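Local coordinates for purine nucleoside phosphorylase (Grouper iridovirus, PDB 3KHS), which probably catalyses the reversible phosphorolysis of purine nucleosides to free base and ribose 1-phosphate, a step of purine salvage, at residues B[130-135]-B[217-222]; B[188-193]-B[209-214]. One frame throughout, in Å; residues are numbered along the deposited sequence.

Running from the N terminus, the chain passes through strand 131-134 and then, after a long excursion, strand 184-191, which pairs parallel with it. Helix 200-208 follows, and the chain returns along the other edge of strand 184-191 as strand 213-215, closing the short loop of interaction 2. A few residues later helix 219-227 begins and its first turn comes back to strand 131-134, closing the much larger loop of interaction 1, within which interaction 2 lies entirely. Strand 184-191 links the two: the backbone of I133 pairs with Y189 and C191. Together they tie strands 131-134, 184-191 and 213-215 to each other and lay the start of helix 219-227 on strand 131-134.

Interaction 1: residues B[130-135]-B[217-222]; sequences RDHINL and STAPET. With PO4 (phosphate ion), chain G.
The first turn of helix 219-227, entered just after a phosphate-binding residue, packs here against strand 131-134 in the alpha/beta core of the phosphorylase. A219 carries the contact. Its methyl, CB, sits over one face of the H132 imidazole, a CH-pi contact 3.7 Å from the ring centroid and 20° off the normal, displaced toward the ND1 rim. H132 CG lies between its own backbone N and carbonyl carbon (chi1 75°), which turns one ring face to A219 CB and the ND1/CE1 edge to T222 OG1. T222 OG1 lies in the ring plane, 3.5 Å from H132 ND1. That is too long to count as a bond; both atoms instead hydrogen-bond to the hydroxyl of Y163, which holds the edge of the ring and the threonine together. Two residues along the strand, N134 also points toward the helix and extends its amide with CG anti to the backbone N (chi1 -171°). N134 OD1 comes within 3.6 Å of A219 CB and 3.9 Å of P220 CD, so the methyl meets the imidazole on one flank and the amide oxygen on another. At the other end of the segment S217 OG donates a 2.7 Å hydrogen bond to phosphate O3, and S30, R81, H83 and the backbone N of A113 also bind this ion. T218 OG1 donates to S217 OG at 3.3 Å, joining the helix start to the anion site, while E221 forms a salt bridge with R81. Strand 131-134 pairs with strand 184-191, whose C191 touches both N134 and A219; I223 of the same helix adds to the packing on H132 and N134, L110 of strand 107-116 touches T222, and T199 and E202 of the second subunit bond the strand backbone at H132 O and N134 N.

Interaction 2: residues B[188-193]-B[209-214]; sequences VYCCVN and MGSDAV
With CG anti to its carbonyl carbon and beside the backbone N (chi1 -71°), D212 swings its carboxylate toward the edge of strand 184-191. D212 OD2 accepts the N-H of V188 at 2.6 Å through its anti lone pair, in an almost straight bond (178°). The same residue is gripped again at V188 O, which takes D212 N at 3.0 Å in the carbonyl plane and, weakly, A213 N. Beyond this the two chains run as parallel strands: C190 N donates to A213 O at 2.8 Å, and V214 CA makes a CH-O contact with C190 O. S211 OG, beside its backbone N, lies 3.2 Å from C190 CB while its hydrogen bond goes back to L206 O of the preceding helix. Past the C190-V214 bridge, V214 CG2 meets V192 CG2 at 4.0 Å. G210, with positive phi, ends helix 200-208 in a Schellman motif, and its carbonyl O rests 3.5 Å from V188 CB. The contact joins the two parallel strands of a beta-alpha-beta unit, strand 184-191, helix 200-208, strand 213-215. D212 OD1 is held by N118, the Y189 ring packs on strands 107-116 and 126-129 with its hydroxyl on S217 N, and strand 131-134 flanks strand 184-191, its I133 touching V188 and S211.

Interaction 1: residues B[130-135]-B[217-222]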
loop_
_atom_site.group_PDB
_atom_site.type_symbol
_atom_site.label_atom_id
_atom_site.label_comp_id
_atom_site.label_asym_id
_atom_site.label_seq_id
_atom_site.Cartn_x
_atom_site.Cartn_y
_atom_site.Cartn_z
ATOM N N ARG B 130 1.577 0.190 22.912
ATOM C CA ARG B 130 1.771 1.594 23.227
ATOM C C ARG B 130 1.644 2.450 21.988
ATOM O O ARG B 130 1.401 3.643 22.068
ATOM C CB ARG B 130 3.148 1.829 23.874
ATOM C CG ARG B 130 4.299 1.886 22.888
ATOM C CD ARG B 130 5.631 2.342 23.522
ATOM N NE ARG B 130 6.381 3.156 22.557
ATOM C CZ ARG B 130 7.469 2.746 21.920
ATOM N NH1 ARG B 130 7.958 1.537 22.150
ATOM N NH2 ARG B 130 8.048 3.529 21.024
ATOM N N ASP B 131 1.811 1.838 20.826
ATOM C CA ASP B 131 1.714 2.582 19.577
ATOM C C ASP B 131 1.658 1.596 18.419
ATOM O O ASP B 131 1.919 0.413 18.613
ATOM C CB ASP B 131 2.929 3.503 19.427
ATOM C CG ASP B 131 2.677 4.624 18.449
ATOM O OD1 ASP B 131 1.495 4.853 18.184
ATOM O OD2 ASP B 131 3.613 5.295 17.962
ATOM N N HIS B 132 1.298 2.057 17.221
ATOM C CA HIS B 132 1.272 1.132 16.081
ATOM C C HIS B 132 1.838 1.742 14.816
ATOM O O HIS B 132 2.095 2.944 14.741
ATOM C CB HIS B 132 -0.153 0.573 15.797
ATOM C CG HIS B 132 -1.095 1.549 15.140
ATOM N ND1 HIS B 132 -2.424 1.661 15.510
ATOM C CD2 HIS B 132 -0.895 2.482 14.172
ATOM C CE1 HIS B 132 -2.995 2.627 14.812
ATOM N NE2 HIS B 132 -2.090 3.141 13.992
ATOM N N ILE B 133 2.062 0.872 13.841
ATOM C CA ILE B 133 2.550 1.245 12.520
ATOM C C ILE B 133 1.579 0.524 11.591
ATOM O O ILE B 133 1.619 -0.709 11.470
ATOM C CB ILE B 133 3.958 0.716 12.232
ATOM C CG1 ILE B 133 4.972 1.357 13.170
ATOM C CG2 ILE B 133 4.340 1.042 10.801
ATOM C CD1 ILE B 133 6.318 0.644 13.145
ATOM N N ASN B 134 0.680 1.290 10.975
ATOM C CA ASN B 134 -0.327 0.729 10.080
ATOM C C ASN B 134 0.020 0.914 8.611
ATOM O O ASN B 134 -0.390 1.881 7.966
ATOM C CB ASN B 134 -1.691 1.348 10.391
ATOM C CG ASN B 134 -2.813 0.654 9.661
ATOM O OD1 ASN B 134 -2.836 -0.555 9.607
ATOM N ND2 ASN B 134 -3.760 1.422 9.105
ATOM N N LEU B 135 0.790 -0.019 8.078
ATOM C CA LEU B 135 1.207 0.083 6.675
ATOM C C LEU B 135 0.067 0.210 5.658
ATOM O O LEU B 135 0.097 1.086 4.821
ATOM C CB LEU B 135 2.114 -1.095 6.320
ATOM C CG LEU B 135 3.383 -1.171 7.204
ATOM C CD1 LEU B 135 4.080 -2.493 6.938
ATOM C CD2 LEU B 135 4.343 0.020 6.933
ATOM N N SER B 217 -4.176 -7.059 12.094
ATOM C CA SER B 217 -5.411 -6.418 12.555
ATOM C C SER B 217 -5.178 -5.309 13.547
ATOM O O SER B 217 -4.126 -4.680 13.569
ATOM C CB SER B 217 -6.315 -7.435 13.239
ATOM O OG SER B 217 -5.761 -7.826 14.480
ATOM N N THR B 218 -6.208 -5.056 14.355
ATOM C CA THR B 218 -6.154 -4.062 15.433
ATOM C C THR B 218 -5.927 -2.594 15.112
ATOM O O THR B 218 -6.686 -1.751 15.550
ATOM C CB THR B 218 -5.086 -4.495 16.451
ATOM O OG1 THR B 218 -5.458 -5.772 16.984
ATOM C CG2 THR B 218 -4.935 -3.471 17.596
ATOM N N ALA B 219 -4.873 -2.283 14.362
ATOM C CA ALA B 219 -4.554 -0.892 14.050
ATOM C C ALA B 219 -5.673 -0.125 13.361
ATOM O O ALA B 219 -5.981 0.995 13.764
ATOM C CB ALA B 219 -3.268 -0.811 13.193
ATOM N N PRO B 220 -6.267 -0.688 12.278
ATOM C CA PRO B 220 -7.334 0.067 11.642
ATOM C C PRO B 220 -8.528 0.211 12.578
ATOM O O PRO B 220 -9.239 1.198 12.500
ATOM C CB PRO B 220 -7.657 -0.748 10.369
ATOM C CG PRO B 220 -7.311 -2.106 10.766
ATOM C CD PRO B 220 -5.992 -1.906 11.505
ATOM N N GLU B 221 -8.746 -0.759 13.456
ATOM C CA GLU B 221 -9.856 -0.678 14.385
ATOM C C GLU B 221 -9.653 0.428 15.428
ATOM O O GLU B 221 -10.606 1.132 15.783
ATOM C CB GLU B 221 -10.066 -2.012 15.079
ATOM C CG GLU B 221 -10.606 -3.103 14.166
ATOM C CD GLU B 221 -10.032 -4.455 14.538
ATOM O OE1 GLU B 221 -8.969 -4.831 13.989
ATOM O OE2 GLU B 221 -10.627 -5.130 15.404
ATOM N N THR B 222 -8.428 0.595 15.919
ATOM C CA THR B 222 -8.176 1.646 16.908
ATOM C C THR B 222 -8.151 3.017 16.246
ATOM O O THR B 222 -8.413 4.029 16.891
ATOM C CB THR B 222 -6.842 1.428 17.677
ATOM O OG1 THR B 222 -5.731 1.497 16.760
ATOM C CG2 THR B 222 -6.858 0.069 18.358
HETATM P P PO4 G . -5.898 -11.557 15.138
HETATM O O1 PO4 G . -5.823 -11.934 16.575
HETATM O O2 PO4 G . -7.297 -11.147 14.798
HETATM O O3 PO4 G . -4.983 -10.410 14.864
HETATM O O4 PO4 G . -5.498 -12.724 14.306
#

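Interaction 2: residues B[188-193]-B[209-214]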
loop_
_atom_site.group_PDB
_atom_site.type_symbol
_atom_site.label_atom_id
_atom_site.label_comp_id
_atom_site.label_asym_id
_atom_site.label_seq_id
_atom_site.Cartn_x
_atom_site.Cartn_y
_atom_site.Cartn_z
ATOM N N VAL B 188 5.541 -1.592 20.353
ATOM C CA VAL B 188 4.948 -1.129 19.116
ATOM C C VAL B 188 4.378 -2.239 18.239
ATOM O O VAL B 188 5.092 -3.189 17.902
ATOM C CB VAL B 188 5.998 -0.322 18.324
ATOM C CG1 VAL B 188 5.366 0.281 17.082
ATOM C CG2 VAL B 188 6.582 0.755 19.203
ATOM N N TYR B 189 3.099 -2.120 17.869
ATOM C CA TYR B 189 2.440 -3.143 17.013
ATOM C C TYR B 189 2.460 -2.730 15.554
ATOM O O TYR B 189 1.998 -1.658 15.210
ATOM C CB TYR B 189 0.977 -3.375 17.431
ATOM C CG TYR B 189 0.244 -4.413 16.608
ATOM C CD1 TYR B 189 -0.015 -5.693 17.112
ATOM C CD2 TYR B 189 -0.258 -4.088 15.346
ATOM C CE1 TYR B 189 -0.788 -6.636 16.366
ATOM C CE2 TYR B 189 -1.012 -5.002 14.614
ATOM C CZ TYR B 189 -1.279 -6.258 15.126
ATOM O OH TYR B 189 -2.110 -7.069 14.381
ATOM N N CYS B 190 3.024 -3.562 14.697
ATOM C CA CYS B 190 3.047 -3.231 13.270
ATOM C C CYS B 190 1.971 -4.034 12.554
ATOM O O CYS B 190 1.963 -5.267 12.609
ATOM C CB CYS B 190 4.416 -3.526 12.623
ATOM S SG CYS B 190 4.475 -3.281 10.798
ATOM N N CYS B 191 1.069 -3.320 11.891
ATOM C CA CYS B 191 -0.016 -3.955 11.170
ATOM C C CYS B 191 0.266 -4.064 9.672
ATOM O O CYS B 191 0.598 -3.066 9.020
ATOM C CB CYS B 191 -1.316 -3.155 11.376
ATOM S SG CYS B 191 -2.735 -3.917 10.541
ATOM N N VAL B 192 0.122 -5.265 9.131
ATOM C CA VAL B 192 0.324 -5.499 7.690
ATOM C C VAL B 192 -0.939 -6.129 7.132
ATOM O O VAL B 192 -1.780 -6.635 7.891
ATOM C CB VAL B 192 1.490 -6.466 7.407
ATOM C CG1 VAL B 192 2.793 -5.814 7.836
ATOM C CG2 VAL B 192 1.253 -7.807 8.138
ATOM N N ASN B 193 -1.064 -6.129 5.810
ATOM C CA ASN B 193 -2.244 -6.688 5.191
ATOM C C ASN B 193 -2.470 -8.178 5.397
ATOM O O ASN B 193 -3.573 -8.609 5.734
ATOM C CB ASN B 193 -2.249 -6.411 3.692
ATOM C CG ASN B 193 -3.642 -6.523 3.104
ATOM O OD1 ASN B 193 -4.367 -5.533 3.027
ATOM N ND2 ASN B 193 -4.046 -7.740 2.736
ATOM N N MET B 209 11.868 -0.501 11.107
ATOM C CA MET B 209 10.850 0.530 11.388
ATOM C C MET B 209 10.539 0.664 12.878
ATOM O O MET B 209 9.774 1.534 13.277
ATOM C CB MET B 209 9.549 0.255 10.622
ATOM C CG MET B 209 9.586 0.651 9.179
ATOM S SD MET B 209 8.306 -0.200 8.225
ATOM C CE MET B 209 8.520 0.688 6.612
ATOM N N GLY B 210 11.117 -0.209 13.689
ATOM C CA GLY B 210 10.869 -0.142 15.112
ATOM C C GLY B 210 9.704 -0.999 15.597
ATOM O O GLY B 210 9.087 -0.692 16.618
ATOM N N SER B 211 9.392 -2.072 14.888
ATOM C CA SER B 211 8.286 -2.922 15.295
ATOM C C SER B 211 8.703 -3.925 16.366
ATOM O O SER B 211 9.772 -4.533 16.268
ATOM C CB SER B 211 7.754 -3.718 14.101
ATOM O OG SER B 211 7.548 -2.918 12.955
ATOM N N ASP B 212 7.849 -4.123 17.367
ATOM C CA ASP B 212 8.115 -5.082 18.414
ATOM C C ASP B 212 7.352 -6.366 18.138
ATOM O O ASP B 212 7.735 -7.446 18.598
ATOM C CB ASP B 212 7.684 -4.536 19.778
ATOM C CG ASP B 212 8.578 -3.419 20.265
ATOM O OD1 ASP B 212 9.780 -3.678 20.554
ATOM O OD2 ASP B 212 8.068 -2.288 20.345
ATOM N N ALA B 213 6.252 -6.241 17.412
ATOM C CA ALA B 213 5.424 -7.390 17.064
ATOM C C ALA B 213 4.669 -7.048 15.780
ATOM O O ALA B 213 4.473 -5.869 15.469
ATOM C CB ALA B 213 4.444 -7.713 18.210
ATOM N N VAL B 214 4.275 -8.073 15.027
ATOM C CA VAL B 214 3.559 -7.870 13.764
ATOM C C VAL B 214 2.321 -8.744 13.679
ATOM O O VAL B 214 2.346 -9.925 14.030
ATOM C CB VAL B 214 4.471 -8.167 12.549
ATOM C CG1 VAL B 214 4.984 -9.593 12.605
ATOM C CG2 VAL B 214 3.722 -7.932 11.256
#